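PDB 6HU8: transcriptional regulator ComR from Streptococcus vestibularis F0396, which probably binds DNA through its HTH domain and, as a peptide-responsive RNPP-family regulator, controls competence in streptococci. Local coordinates for residues A[166-170]-A[183-187]. Residues are numbered along the deposited sequence; the frame is centred on the assembly and turned at random.
Sequences IDYYF and IFDRI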
loop_
_atom_site.group_PDB
_atom_site.type_symbol
_atom_site.label_atom_id
_atom_site.label_comp_id
_atom_site.label_asym_id
_atom_site.label_seq_id
_atom_site.Cartn_x
_atom_site.Cartn_y
_atom_site.Cartn_z
ATOM N N ILE A 166 1.091 2.704 -2.660
ATOM C CA ILE A 166 0.625 4.050 -2.329
ATOM C C ILE A 166 0.885 4.347 -0.848
ATOM O O ILE A 166 1.175 5.484 -0.471
ATOM C CB ILE A 166 -0.877 4.223 -2.666
ATOM C CG1 ILE A 166 -1.069 4.224 -4.182
ATOM C CG2 ILE A 166 -1.436 5.524 -2.060
ATOM C CD1 ILE A 166 -2.515 4.280 -4.629
ATOM N N ASP A 167 0.807 3.322 -0.008
ATOM C CA ASP A 167 1.197 3.486 1.388
ATOM C C ASP A 167 2.684 3.884 1.496
ATOM O O ASP A 167 3.037 4.817 2.237
ATOM C CB ASP A 167 0.922 2.197 2.163
ATOM C CG ASP A 167 0.604 2.447 3.616
ATOM O OD1 ASP A 167 0.680 3.618 4.058
ATOM O OD2 ASP A 167 0.276 1.463 4.310
ATOM N N TYR A 168 3.547 3.199 0.742
ATOM C CA TYR A 168 4.988 3.481 0.770
ATOM C C TYR A 168 5.269 4.901 0.274
ATOM O O TYR A 168 6.184 5.588 0.767
ATOM C CB TYR A 168 5.761 2.468 -0.081
ATOM C CG TYR A 168 7.194 2.237 0.349
ATOM C CD1 TYR A 168 7.523 2.083 1.695
ATOM C CD2 TYR A 168 8.220 2.142 -0.593
ATOM C CE1 TYR A 168 8.833 1.856 2.091
ATOM C CE2 TYR A 168 9.532 1.906 -0.210
ATOM C CZ TYR A 168 9.834 1.769 1.130
ATOM O OH TYR A 168 11.132 1.532 1.505
ATOM N N TYR A 169 4.485 5.336 -0.705
ATOM C CA TYR A 169 4.583 6.708 -1.202
ATOM C C TYR A 169 4.296 7.708 -0.072
ATOM O O TYR A 169 5.108 8.600 0.192
ATOM C CB TYR A 169 3.630 6.919 -2.391
ATOM C CG TYR A 169 3.298 8.379 -2.663
ATOM C CD1 TYR A 169 4.299 9.297 -3.007
ATOM C CD2 TYR A 169 1.985 8.837 -2.586
ATOM C CE1 TYR A 169 3.997 10.637 -3.251
ATOM C CE2 TYR A 169 1.673 10.186 -2.821
ATOM C CZ TYR A 169 2.685 11.073 -3.152
ATOM O OH TYR A 169 2.388 12.394 -3.389
ATOM N N PHE A 170 3.161 7.556 0.610
ATOM C CA PHE A 170 2.831 8.435 1.737
ATOM C C PHE A 170 3.921 8.398 2.803
ATOM O O PHE A 170 4.259 9.428 3.404
ATOM C CB PHE A 170 1.476 8.053 2.343
ATOM C CG PHE A 170 0.321 8.304 1.420
ATOM C CD1 PHE A 170 0.320 9.418 0.584
ATOM C CD2 PHE A 170 -0.753 7.440 1.379
ATOM C CE1 PHE A 170 -0.739 9.673 -0.277
ATOM C CE2 PHE A 170 -1.822 7.691 0.519
ATOM C CZ PHE A 170 -1.806 8.801 -0.316
ATOM N N ILE A 183 1.323 15.375 -7.838
ATOM C CA ILE A 183 1.283 13.937 -7.614
ATOM C C ILE A 183 0.375 13.609 -6.435
ATOM O O ILE A 183 -0.509 12.749 -6.544
ATOM C CB ILE A 183 2.681 13.359 -7.349
ATOM C CG1 ILE A 183 3.540 13.416 -8.620
ATOM C CG2 ILE A 183 2.573 11.929 -6.823
ATOM C CD1 ILE A 183 4.902 12.814 -8.435
ATOM N N PHE A 184 0.593 14.301 -5.318
ATOM C CA PHE A 184 -0.193 14.064 -4.110
ATOM C C PHE A 184 -1.689 14.193 -4.386
ATOM O O PHE A 184 -2.469 13.281 -4.092
ATOM C CB PHE A 184 0.226 15.028 -2.997
ATOM C CG PHE A 184 -0.520 14.823 -1.696
ATOM C CD1 PHE A 184 -0.166 13.791 -0.828
ATOM C CD2 PHE A 184 -1.578 15.661 -1.340
ATOM C CE1 PHE A 184 -0.854 13.595 0.374
ATOM C CE2 PHE A 184 -2.276 15.474 -0.137
ATOM C CZ PHE A 184 -1.908 14.445 0.721
ATOM N N ASP A 185 -2.093 15.309 -4.983
ATOM C CA ASP A 185 -3.511 15.530 -5.245
ATOM C C ASP A 185 -4.081 14.483 -6.200
ATOM O O ASP A 185 -5.227 14.065 -6.054
ATOM C CB ASP A 185 -3.759 16.938 -5.810
ATOM C CG ASP A 185 -3.460 18.041 -4.803
ATOM O OD1 ASP A 185 -3.174 17.729 -3.629
ATOM O OD2 ASP A 185 -3.513 19.232 -5.184
ATOM N N ARG A 186 -3.292 14.060 -7.184
ATOM C CA ARG A 186 -3.766 13.036 -8.106
ATOM C C ARG A 186 -3.990 11.721 -7.372
ATOM O O ARG A 186 -5.002 11.050 -7.572
ATOM C CB ARG A 186 -2.782 12.818 -9.254
ATOM C CG ARG A 186 -3.261 11.787 -10.279
ATOM C CD ARG A 186 -2.150 10.816 -10.699
ATOM N NE ARG A 186 -0.841 11.468 -10.775
ATOM C CZ ARG A 186 -0.329 12.021 -11.876
ATOM N NH1 ARG A 186 0.876 12.583 -11.841
ATOM N NH2 ARG A 186 -1.018 12.010 -13.014
ATOM N N ILE A 187 -3.038 11.352 -6.523
ATOM C CA ILE A 187 -3.156 10.092 -5.791
ATOM C C ILE A 187 -4.339 10.139 -4.818
ATOM O O ILE A 187 -5.190 9.238 -4.817
ATOM C CB ILE A 187 -1.848 9.764 -5.034
ATOM C CG1 ILE A 187 -0.747 9.354 -6.022
ATOM C CG2 ILE A 187 -2.065 8.654 -4.039
ATOM C CD1 ILE A 187 -1.105 8.138 -6.846
#
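Tyr169 spans the gap to the helix that carries Ile183, Phe184 and Ile187. From CB, its CG stands anti to the backbone N (chi1 160°), which carries the ring out toward the facing helix. Two isoleucines approach the ring obliquely from the same side of its plane: CE2 lies 4.1 Å from Ile187 CG1, while CZ comes 3.8 Å from Ile183 CG2. At the tip, OH meets Phe184, 3.2 Å from its CA and 3.4 Å from its CB; Phe184 CA sits at the Tyr169 ring edge, near its plane, and OH lies in plane at the Phe184 ring edge. OH also nears Phe184 N, but the angle is too poor for a hydrogen bond. The two short segments run roughly antiparallel but well inclined, at 144° with axes 12.1 Å apart, as neighbouring helices 160-173 and 181-192 of the all-helical tetratricopeptide-type domain. Aromatic and isoleucine side chains bridge that distance. The Phe170 and Phe184 side chains point nearly perpendicular to each other, Phe170 CE1 4.0 Å from Phe184 CE1. Phe170 CZ rests 3.7 Å from Ile187 CG2, a methyl that also meets Ile166 CG2 at 3.8 Å. Helix 139-152 adds Phe149, stacked on the Tyr169 ring, whereas Phe170 packs against Ala212, Ile213 and Leu216.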